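Local coordinates for FEZ-1 protein (PDB 5WCK) that probably hydrolyses beta-lactam antibiotics, as a monomeric subclass B3 metallo-beta-lactamase that holds two zinc ions in its active site, at residues His144-His149 / Lys201-Met206; Thr155-Leu160 / Gln166-Ile171; His71-His76 / Gly176-Tyr181; Phe11-Asn16 / Cys208-Gly213. The protein carries 2 engineered substitutions. All coordinates share one frame; numbering follows the deposited sequence. Where two conformers were deposited one is given.

Interaction 1 (His144-His149 / Lys201-Met206); sequences HLTPGH and KVLESM. With ZN (zinc ion), chain D.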
# COMPACT_ATOMS: atom_id res chain seq x y z
N HIS A 144 -8.16 6.13 2.61
CA HIS A 144 -8.24 7.40 1.90
C HIS A 144 -8.05 7.13 0.41
O HIS A 144 -7.04 6.58 0.01
CB HIS A 144 -7.21 8.41 2.38
CG HIS A 144 -7.29 8.70 3.83
ND1 HIS A 144 -8.00 9.77 4.34
CD2 HIS A 144 -6.78 8.04 4.89
CE1 HIS A 144 -7.87 9.78 5.66
NE2 HIS A 144 -7.14 8.73 6.01
N LEU A 145 -9.03 7.55 -0.39
CA LEU A 145 -8.91 7.45 -1.83
C LEU A 145 -7.92 8.52 -2.30
O LEU A 145 -8.18 9.73 -2.19
CB LEU A 145 -10.29 7.61 -2.46
CG LEU A 145 -10.36 7.53 -3.98
CD1 LEU A 145 -9.83 6.23 -4.51
CD2 LEU A 145 -11.79 7.74 -4.45
N THR A 146 -6.80 8.05 -2.85
CA THR A 146 -5.78 8.89 -3.43
C THR A 146 -5.53 8.38 -4.84
O THR A 146 -4.55 7.68 -5.10
CB THR A 146 -4.51 8.90 -2.57
OG1 THR A 146 -4.00 7.58 -2.38
CG2 THR A 146 -4.79 9.56 -1.23
N PRO A 147 -6.46 8.67 -5.77
CA PRO A 147 -6.44 8.06 -7.09
C PRO A 147 -5.45 8.70 -8.06
O PRO A 147 -4.87 9.75 -7.79
CB PRO A 147 -7.89 8.27 -7.54
CG PRO A 147 -8.24 9.62 -6.96
CD PRO A 147 -7.55 9.64 -5.61
N GLY A 148 -5.29 8.01 -9.18
CA GLY A 148 -4.40 8.43 -10.27
C GLY A 148 -3.51 7.29 -10.71
O GLY A 148 -3.61 6.79 -11.84
N HIS A 149 -2.66 6.82 -9.78
CA HIS A 149 -1.80 5.67 -10.02
C HIS A 149 -2.64 4.44 -10.39
O HIS A 149 -2.27 3.69 -11.30
CB HIS A 149 -0.85 5.44 -8.83
CG HIS A 149 0.07 4.30 -9.07
ND1 HIS A 149 1.25 4.43 -9.79
CD2 HIS A 149 -0.04 3.00 -8.74
CE1 HIS A 149 1.83 3.23 -9.87
NE2 HIS A 149 1.06 2.33 -9.23
N LYS A 201 -3.59 17.26 -3.36
CA LYS A 201 -4.23 18.14 -2.39
C LYS A 201 -4.44 17.41 -1.06
O LYS A 201 -4.15 17.97 0.02
CB LYS A 201 -5.54 18.69 -2.96
CG LYS A 201 -6.29 19.58 -2.00
CD LYS A 201 -7.55 20.13 -2.62
CE LYS A 201 -8.30 21.07 -1.68
NZ LYS A 201 -9.56 21.55 -2.31
N VAL A 202 -4.97 16.18 -1.11
CA VAL A 202 -5.25 15.37 0.10
C VAL A 202 -3.94 15.11 0.86
O VAL A 202 -3.87 15.31 2.09
CB VAL A 202 -5.94 14.04 -0.26
CG1 VAL A 202 -5.91 13.00 0.85
CG2 VAL A 202 -7.36 14.31 -0.74
N LEU A 203 -2.92 14.64 0.15
CA LEU A 203 -1.69 14.23 0.84
C LEU A 203 -0.91 15.44 1.40
O LEU A 203 -0.31 15.35 2.51
CB LEU A 203 -0.84 13.40 -0.13
CG LEU A 203 -1.39 12.01 -0.40
CD1 LEU A 203 -0.62 11.40 -1.55
CD2 LEU A 203 -1.33 11.10 0.83
N GLU A 204 -0.92 16.56 0.68
CA GLU A 204 -0.23 17.79 1.16
C GLU A 204 -0.85 18.30 2.46
O GLU A 204 -0.15 18.95 3.24
CB GLU A 204 -0.22 18.88 0.10
CG GLU A 204 0.67 18.55 -1.08
CD GLU A 204 1.18 19.74 -1.88
OE1 GLU A 204 0.62 20.84 -1.71
OE2 GLU A 204 2.10 19.55 -2.68
N SER A 205 -2.12 18.02 2.71
CA SER A 205 -2.76 18.58 3.90
C SER A 205 -2.91 17.52 5.00
O SER A 205 -3.51 17.80 6.02
CB SER A 205 -4.05 19.24 3.54
OG SER A 205 -4.91 18.32 2.95
N MET A 206 -2.32 16.32 4.80
CA MET A 206 -2.50 15.16 5.69
C MET A 206 -1.38 15.13 6.75
O MET A 206 -0.19 15.16 6.42
CB MET A 206 -2.43 13.83 4.92
CG MET A 206 -2.74 12.60 5.73
SD MET A 206 -2.79 11.09 4.71
CE MET A 206 -4.42 11.29 3.98
ZN ZN D . 1.28 0.28 -9.03
O HOH W 1 2.88 -0.80 -8.65
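Thr146 and Val202 mark the closest passage of the two backbones, their CA atoms 7.4 Å apart where the chain leaving strand 139-145 passes the last turn of helix 192-204. The Thr146 methyl, CG2, makes both contacts there: it lies 4.2 Å from Val202 CG1, the two side chains crossing at about a right angle, and 4.3 Å from Leu203 CG. Thr146 OG1 is turned to strand 154-162, where it hydrogen-bonds Thr155 OG1. The helix belongs to one of the outer helical layers of the alpha-beta-beta-alpha sandwich of metallo-beta-lactamases and packs here on the five-stranded sheet. Past the helix end, Met206 starts out extended, with CG opposite its own N (chi1 -174°), and bends at the sulfur (chi3 -78°), which sets the terminal methyl over the His144 imidazole. This is a CH-pi contact: CE sits 3.9 Å from the ring centroid of His144 and 11° off the normal, while SD stands farther out above the same face. The rotation of the imidazole is probably fixed by the hydrogen bond of NE2 to Thr157 OG1. Beyond Pro147 and Gly148 the same segment delivers His149, whose NE2 binds a zinc ion at 2.1 Å.

Interaction 2 (Thr155-Leu160 / Gln166-Ile171); sequences TWTMKL and QYQAVI. With SO4 (sulfate ion), chain H.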
# COMPACT_ATOMS: atom_id res chain seq x y z
N THR A 155 -4.57 5.15 0.32
CA THR A 155 -3.60 5.50 1.34
C THR A 155 -4.23 5.17 2.69
O THR A 155 -5.29 5.70 3.03
CB THR A 155 -3.23 6.98 1.22
OG1 THR A 155 -2.46 7.14 0.02
CG2 THR A 155 -2.39 7.46 2.39
N TRP A 156 -3.59 4.28 3.43
CA TRP A 156 -4.11 3.76 4.69
C TRP A 156 -3.53 4.56 5.85
O TRP A 156 -2.33 4.76 5.89
CB TRP A 156 -3.78 2.27 4.83
CG TRP A 156 -4.60 1.36 3.95
CD1 TRP A 156 -4.23 0.73 2.79
CD2 TRP A 156 -5.96 1.01 4.18
NE1 TRP A 156 -5.29 0.03 2.27
CE2 TRP A 156 -6.36 0.16 3.12
CE3 TRP A 156 -6.86 1.33 5.20
CZ2 TRP A 156 -7.66 -0.35 3.07
CZ3 TRP A 156 -8.13 0.80 5.15
CH2 TRP A 156 -8.52 -0.01 4.09
N THR A 157 -4.38 4.98 6.80
CA THR A 157 -3.88 5.69 7.97
C THR A 157 -4.39 5.03 9.25
O THR A 157 -5.45 4.39 9.28
CB THR A 157 -4.24 7.18 7.92
OG1 THR A 157 -5.66 7.32 8.02
CG2 THR A 157 -3.70 7.88 6.69
N MET A 158 -3.57 5.17 10.30
CA MET A 158 -3.98 4.76 11.63
C MET A 158 -3.17 5.56 12.66
O MET A 158 -2.12 6.07 12.34
CB MET A 158 -3.79 3.27 11.88
CG MET A 158 -2.35 2.84 11.78
SD MET A 158 -2.06 1.04 11.78
CE MET A 158 -2.77 0.61 13.36
N LYS A 159 -3.71 5.66 13.87
CA LYS A 159 -3.01 6.31 14.99
C LYS A 159 -2.37 5.23 15.86
O LYS A 159 -3.01 4.22 16.17
CB LYS A 159 -3.99 7.19 15.77
CG LYS A 159 -3.34 8.31 16.57
CD LYS A 159 -4.38 9.37 16.92
CE LYS A 159 -3.91 10.44 17.88
NZ LYS A 159 -5.03 10.96 18.70
N LEU A 160 -1.08 5.42 16.18
CA LEU A 160 -0.29 4.44 16.91
C LEU A 160 0.24 5.13 18.18
O LEU A 160 0.64 6.29 18.13
CB LEU A 160 0.89 3.95 16.05
CG LEU A 160 0.53 3.11 14.82
CD1 LEU A 160 1.72 2.92 13.91
CD2 LEU A 160 -0.03 1.76 15.24
N GLN A 166 1.63 9.79 20.71
CA GLN A 166 0.65 9.53 19.65
C GLN A 166 1.25 9.90 18.29
O GLN A 166 1.76 10.99 18.09
CB GLN A 166 -0.60 10.39 19.86
CG GLN A 166 -1.34 10.10 21.16
CD GLN A 166 -1.99 8.75 21.18
OE1 GLN A 166 -2.75 8.39 20.28
NE2 GLN A 166 -1.74 7.98 22.22
N TYR A 167 1.10 9.00 17.31
CA TYR A 167 1.61 9.27 15.97
C TYR A 167 0.59 8.81 14.92
O TYR A 167 0.08 7.71 15.05
CB TYR A 167 2.91 8.52 15.71
CG TYR A 167 4.01 8.82 16.70
CD1 TYR A 167 4.74 9.98 16.60
CD2 TYR A 167 4.26 7.96 17.76
CE1 TYR A 167 5.74 10.27 17.52
CE2 TYR A 167 5.24 8.24 18.69
CZ TYR A 167 5.98 9.40 18.57
OH TYR A 167 6.94 9.69 19.49
N GLN A 168 0.37 9.62 13.88
CA GLN A 168 -0.39 9.19 12.70
C GLN A 168 0.56 8.47 11.73
O GLN A 168 1.52 9.06 11.22
CB GLN A 168 -1.13 10.35 12.02
CG GLN A 168 -1.77 9.94 10.69
CD GLN A 168 -3.11 10.57 10.37
OE1 GLN A 168 -4.07 10.44 11.14
NE2 GLN A 168 -3.22 11.16 9.19
N ALA A 169 0.26 7.19 11.46
CA ALA A 169 0.93 6.39 10.46
C ALA A 169 0.17 6.53 9.14
O ALA A 169 -1.05 6.47 9.09
CB ALA A 169 1.03 4.95 10.89
N VAL A 170 0.93 6.68 8.06
CA VAL A 170 0.40 6.86 6.74
C VAL A 170 1.14 5.89 5.81
O VAL A 170 2.34 6.01 5.62
CB VAL A 170 0.58 8.31 6.24
CG1 VAL A 170 0.06 8.44 4.82
CG2 VAL A 170 -0.06 9.34 7.15
N ILE A 171 0.40 4.93 5.24
CA ILE A 171 0.96 4.05 4.20
C ILE A 171 0.53 4.61 2.84
O ILE A 171 -0.61 4.38 2.38
CB ILE A 171 0.51 2.59 4.40
CG1 ILE A 171 0.80 2.06 5.81
CG2 ILE A 171 1.15 1.68 3.35
CD1 ILE A 171 0.08 0.75 6.17
S SO4 H . 7.08 13.41 19.83
O1 SO4 H . 7.54 13.90 18.53
O2 SO4 H . 7.68 12.08 20.08
O3 SO4 H . 7.56 14.33 20.91
O4 SO4 H . 5.61 13.35 19.90
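Trp156 and Ile171 form the first of five antiparallel pairs in the beta hairpin of strands 154-162 and 165-172, two neighbours in the five-stranded sheet of the metallo-beta-lactamase sandwich. The strand segments run at 159° to each other. Hydrogen-bonded pairs are Trp156-Ile171, Met158-Ala169 and Leu160-Tyr167; Thr157-Val170 and Lys159-Gln168 are non-hydrogen-bonded. In the first ladder step Ile171 N reaches Trp156 O at 2.8 Å in an almost straight bond, whereas the return bond from Trp156 N to Ile171 O is longer, 3.2 Å.

Lys159 runs out extended on the face shared with Thr157 and Val170. Its CB hangs beside the carbonyl of Tyr167, and CG, set opposite the backbone N (chi1 -157°), stays 3.8 Å from Tyr167 O. CD comes 3.9 Å from Gln166 OE1. CE makes the closest approach, 3.4 Å from Gln166 OE1, because the glutamine folds back at chi2 (-69°) and crosses the lysine nearly perpendicularly. NZ ends 3.8 Å from Gln166 OE1, too far for a hydrogen bond.

On the face carrying Met158 and Leu160 the side-chain contacts across the strands are apolar: Leu160 CD1 packs 3.7 Å from Ala169 CB, with Ile210 adjoining from strand 210-213. Near the hairpin turn, Tyr167 OH donates to O2 of a sulfate ion, probably from the crystallisation liquor, at 2.6 Å.

Interaction 3 (His71-His76 / Gly176-Tyr181); sequences HAHFDH and GVNPGY. With ZN (zinc ion), chain D; ZN (zinc ion), chain C.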
# COMPACT_ATOMS: atom_id res chain seq x y z
N HIS A 71 -3.04 -0.79 -3.64
CA HIS A 71 -3.70 -0.53 -4.91
C HIS A 71 -3.67 -1.80 -5.77
O HIS A 71 -2.90 -2.72 -5.50
CB HIS A 71 -3.08 0.68 -5.63
CG HIS A 71 -1.68 0.53 -6.12
ND1 HIS A 71 -0.58 1.05 -5.43
CD2 HIS A 71 -1.19 -0.03 -7.25
CE1 HIS A 71 0.52 0.82 -6.14
NE2 HIS A 71 0.17 0.18 -7.26
N ALA A 72 -4.52 -1.81 -6.80
CA ALA A 72 -4.75 -3.00 -7.63
C ALA A 72 -3.75 -3.09 -8.79
O ALA A 72 -4.10 -2.88 -9.94
CB ALA A 72 -6.18 -3.00 -8.14
N HIS A 73 -2.50 -3.40 -8.45
CA HIS A 73 -1.48 -3.85 -9.39
C HIS A 73 -0.90 -5.17 -8.88
O HIS A 73 -0.89 -5.45 -7.68
CB HIS A 73 -0.37 -2.81 -9.57
CG HIS A 73 -0.72 -1.68 -10.48
ND1 HIS A 73 -0.08 -0.43 -10.42
CD2 HIS A 73 -1.62 -1.59 -11.49
CE1 HIS A 73 -0.58 0.34 -11.36
NE2 HIS A 73 -1.54 -0.32 -12.01
N PHE A 74 -0.41 -5.98 -9.82
CA PHE A 74 0.07 -7.33 -9.49
C PHE A 74 1.12 -7.33 -8.37
O PHE A 74 1.17 -8.28 -7.58
CB PHE A 74 0.63 -8.04 -10.73
CG PHE A 74 1.96 -7.52 -11.19
CD1 PHE A 74 2.05 -6.41 -12.02
CD2 PHE A 74 3.14 -8.09 -10.74
CE1 PHE A 74 3.28 -5.90 -12.40
CE2 PHE A 74 4.37 -7.58 -11.13
CZ PHE A 74 4.44 -6.48 -11.95
N ASP A 75 1.98 -6.29 -8.30
CA ASP A 75 3.08 -6.29 -7.34
C ASP A 75 2.57 -6.10 -5.91
O ASP A 75 3.33 -6.36 -4.99
CB ASP A 75 4.18 -5.28 -7.71
CG ASP A 75 3.74 -3.83 -7.85
OD1 ASP A 75 2.63 -3.62 -8.36
OD2 ASP A 75 4.54 -2.92 -7.52
N HIS A 76 1.33 -5.62 -5.73
CA HIS A 76 0.75 -5.48 -4.39
C HIS A 76 -0.36 -6.48 -4.10
O HIS A 76 -0.64 -6.72 -2.92
CB HIS A 76 0.27 -4.03 -4.18
CG HIS A 76 1.36 -3.07 -4.50
ND1 HIS A 76 2.47 -2.93 -3.71
CD2 HIS A 76 1.59 -2.31 -5.59
CE1 HIS A 76 3.32 -2.10 -4.28
NE2 HIS A 76 2.80 -1.67 -5.41
N GLY A 176 2.78 7.80 -7.98
CA GLY A 176 3.71 7.76 -9.09
C GLY A 176 3.00 7.71 -10.43
O GLY A 176 1.94 7.08 -10.54
N VAL A 177 3.58 8.36 -11.43
CA VAL A 177 3.11 8.26 -12.80
C VAL A 177 3.97 7.20 -13.48
O VAL A 177 5.17 7.42 -13.65
CB VAL A 177 3.21 9.60 -13.55
CG1 VAL A 177 2.71 9.48 -14.99
CG2 VAL A 177 2.50 10.71 -12.82
N ASN A 178 3.38 6.06 -13.84
CA ASN A 178 4.16 4.99 -14.46
C ASN A 178 4.57 5.39 -15.87
O ASN A 178 3.87 6.12 -16.56
CB ASN A 178 3.42 3.67 -14.50
CG ASN A 178 3.40 2.98 -13.15
OD1 ASN A 178 4.03 3.45 -12.18
ND2 ASN A 178 2.73 1.84 -13.07
N PRO A 179 5.73 4.90 -16.33
CA PRO A 179 6.19 5.15 -17.70
C PRO A 179 5.14 4.77 -18.73
O PRO A 179 4.67 3.63 -18.74
CB PRO A 179 7.42 4.24 -17.84
CG PRO A 179 7.88 4.00 -16.44
CD PRO A 179 6.66 4.07 -15.57
N GLY A 180 4.75 5.73 -19.56
CA GLY A 180 3.77 5.48 -20.59
C GLY A 180 2.35 5.89 -20.24
O GLY A 180 1.51 5.96 -21.14
N TYR A 181 2.11 6.22 -18.98
CA TYR A 181 0.75 6.67 -18.61
C TYR A 181 0.43 7.94 -19.41
O TYR A 181 1.30 8.73 -19.52
CB TYR A 181 0.73 7.05 -17.13
CG TYR A 181 0.29 5.98 -16.16
CD1 TYR A 181 0.29 4.64 -16.52
CD2 TYR A 181 -0.13 6.31 -14.89
CE1 TYR A 181 -0.11 3.67 -15.63
CE2 TYR A 181 -0.54 5.35 -13.99
CZ TYR A 181 -0.54 4.02 -14.36
OH TYR A 181 -0.95 3.06 -13.49
ZN ZN D . 1.28 0.28 -9.03
ZN ZN C . 4.05 -1.00 -7.03
O HOH W 2 -3.00 0.95 -13.96
O HOH W 1 2.88 -0.80 -8.65
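His73 reaches Tyr181 because its CG is set opposite the carbonyl carbon (chi1 -79°) and its ring turned by chi2 (157°), so that ND1 faces the zinc and the CE1-NE2 edge is turned to Tyr181; Tyr181, with chi1 at -94°, far from a staggered value, brings its hydroxyl to that edge. Tyr181 OH lies in the plane of the imidazole, 3.5 Å from His73 CE1. A water joins the two groups: it accepts from His73 NE2 at 2.7 Å and donates to Tyr181 OH at 3.0 Å. His73 is therefore gripped at both nitrogens, since ND1 binds a zinc ion at 2.1 Å. Tyr181 OH also hydrogen-bonds His149 O, and so ties this second shell to another zinc ligand. The amide of Asn178 approaches His73 more loosely, ND2 standing 4.0 Å from CE1, and ND2 is hydrogen-bonded to Tyr111 OH.

The segment 71-76 carries the His-X-His-X-Asp-His motif of metallo-beta-lactamases. His71, His73 and His149 hold one zinc ion, and Asp75, His76 and His215 the other. A different water bridges the two zinc ions and donates to Asp75 OD1 at 2.8 Å. In the other segment, Asn178 to Tyr181 form a type II beta turn, closed by Tyr181 N to Asn178 O.

The second half of the motif lies in the short helix 74-77, and Ala72 packs against helix 95-103, while the 176-181 loop rests on helix 192-204 through Tyr181 and on helix 239-262 through Val177.

Interaction 4 (Phe11-Asn16 / Cys208-Gly213); sequences FRIAGN and CDIFLG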
# COMPACT_ATOMS: atom_id res chain seq x y z
N PHE A 11 9.71 -6.83 11.65
CA PHE A 11 9.97 -6.05 12.84
C PHE A 11 8.72 -5.24 13.20
O PHE A 11 7.84 -5.07 12.36
CB PHE A 11 11.18 -5.12 12.67
CG PHE A 11 11.03 -4.08 11.59
CD1 PHE A 11 11.30 -4.40 10.27
CD2 PHE A 11 10.61 -2.80 11.90
CE1 PHE A 11 11.16 -3.44 9.28
CE2 PHE A 11 10.46 -1.84 10.92
CZ PHE A 11 10.73 -2.18 9.62
N ARG A 12 8.67 -4.80 14.45
CA ARG A 12 7.65 -3.88 14.91
C ARG A 12 8.01 -2.45 14.51
O ARG A 12 9.08 -1.94 14.87
CB ARG A 12 7.45 -4.01 16.42
CG ARG A 12 6.21 -3.32 16.94
CD ARG A 12 5.83 -3.81 18.33
NE ARG A 12 6.78 -3.27 19.28
CZ ARG A 12 6.71 -2.05 19.80
NH1 ARG A 12 5.68 -1.28 19.51
NH2 ARG A 12 7.66 -1.61 20.61
N ILE A 13 7.09 -1.77 13.80
CA ILE A 13 7.30 -0.38 13.39
C ILE A 13 6.98 0.55 14.57
O ILE A 13 7.78 1.36 14.97
CB ILE A 13 6.45 -0.05 12.15
CG1 ILE A 13 6.85 -0.89 10.93
CG2 ILE A 13 6.51 1.45 11.85
CD1 ILE A 13 5.85 -0.92 9.78
N ALA A 14 5.78 0.41 15.12
CA ALA A 14 5.28 1.25 16.23
C ALA A 14 3.96 0.65 16.69
O ALA A 14 3.24 0.08 15.89
CB ALA A 14 5.08 2.67 15.76
N GLY A 15 3.65 0.80 17.98
CA GLY A 15 2.38 0.27 18.50
C GLY A 15 2.18 -1.18 18.08
O GLY A 15 3.08 -2.02 18.27
N ASN A 16 1.03 -1.47 17.47
CA ASN A 16 0.70 -2.83 17.03
C ASN A 16 0.83 -2.99 15.51
O ASN A 16 0.22 -3.93 14.96
CB ASN A 16 -0.71 -3.23 17.51
CG ASN A 16 -1.84 -2.38 16.97
OD1 ASN A 16 -1.64 -1.21 16.66
ND2 ASN A 16 -3.05 -2.93 16.93
N CYS A 208 1.20 13.45 8.90
CA CYS A 208 2.02 12.27 8.56
C CYS A 208 3.22 12.23 9.51
O CYS A 208 4.17 12.98 9.33
CB CYS A 208 2.47 12.36 7.12
SG CYS A 208 3.35 10.87 6.58
N ASP A 209 3.14 11.36 10.52
CA ASP A 209 4.22 11.20 11.50
C ASP A 209 5.05 9.96 11.14
O ASP A 209 6.26 10.06 10.96
CB ASP A 209 3.70 11.10 12.94
CG ASP A 209 2.85 12.29 13.37
OD1 ASP A 209 3.32 13.42 13.21
OD2 ASP A 209 1.71 12.08 13.78
N ILE A 210 4.41 8.81 11.00
CA ILE A 210 5.10 7.56 10.67
C ILE A 210 4.87 7.30 9.17
O ILE A 210 3.75 7.07 8.73
CB ILE A 210 4.66 6.40 11.57
CG1 ILE A 210 5.16 6.64 13.00
CG2 ILE A 210 5.17 5.05 11.04
CD1 ILE A 210 4.57 5.74 14.02
N PHE A 211 5.94 7.49 8.43
CA PHE A 211 5.95 7.60 6.98
C PHE A 211 6.21 6.24 6.35
O PHE A 211 7.31 5.72 6.47
CB PHE A 211 7.00 8.64 6.59
CG PHE A 211 7.35 8.72 5.13
CD1 PHE A 211 6.46 8.41 4.12
CD2 PHE A 211 8.63 9.11 4.77
CE1 PHE A 211 6.84 8.49 2.79
CE2 PHE A 211 9.02 9.17 3.44
CZ PHE A 211 8.12 8.86 2.46
N LEU A 212 5.20 5.68 5.70
CA LEU A 212 5.30 4.34 5.09
C LEU A 212 4.74 4.39 3.67
O LEU A 212 4.22 5.44 3.21
CB LEU A 212 4.55 3.33 5.96
CG LEU A 212 5.00 3.23 7.41
CD1 LEU A 212 4.02 2.41 8.24
CD2 LEU A 212 6.40 2.63 7.50
N GLY A 213 4.84 3.25 2.97
CA GLY A 213 4.41 3.19 1.60
C GLY A 213 4.35 1.77 1.08
O GLY A 213 4.70 0.81 1.74
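Ile13 and Ala14 of strand 11-14 pack on Ile210 and Leu212 of strand 210-213; the axes of these strands approach to 9.4 Å at an angle of 126°, a spacing of packed layers, not of paired strands. Each is the outermost strand of its sheet, and their contact helps close the two sheets of the metallo-beta-lactamase sandwich on each other. A classic beta bulge, in which Ile13 and Ala14 both lie opposite Leu17, aims both of these side chains at the other segment. With chi1 at -63°, Ile13 offers both its branches: CG2 meets Ile210 CG2 at 3.9 Å, while CD1 meets Leu212 CD1 tip to tip at 4.1 Å. Ile210 splits likewise, sending its CD1 to within 3.6 Å of Ala14 CB. Within the first segment, Arg12 NH1 donates to a lone pair of Gly15 O at 3.0 Å, lying in the carbonyl plane, and so braces the turn that ends the strand. Tyr19 and Phe236 border Ile13, and Leu160 of the hairpin touches both Ala14 and Ile210. Methyl groups supply every contact between the segments, all four residues being buried; the contact is apolar, and probably rests on the burial and close fit of these methyl groups.

From the N terminus, residues 11-16 meet 208-213, far along the chain, so interaction 4 closes the widest loop and encloses the other three. Residues 71-76 open interaction 3, but 144-149 begins interaction 1 before 176-181 completes it; the two cross, and they meet at the same zinc ion and through the backbone oxygen of His149. Interaction 2, a hairpin of short span, is nested inside both. It adjoins interaction 1 through His144 and Thr157, and interaction 4 through the pairing of strands 165-172 and 210-213. Interactions 1, 2 and 4 tie a helix and the edge of the seven-stranded sheet to the five-stranded sheet, while interactions 1 and 3 meet at the metal centre.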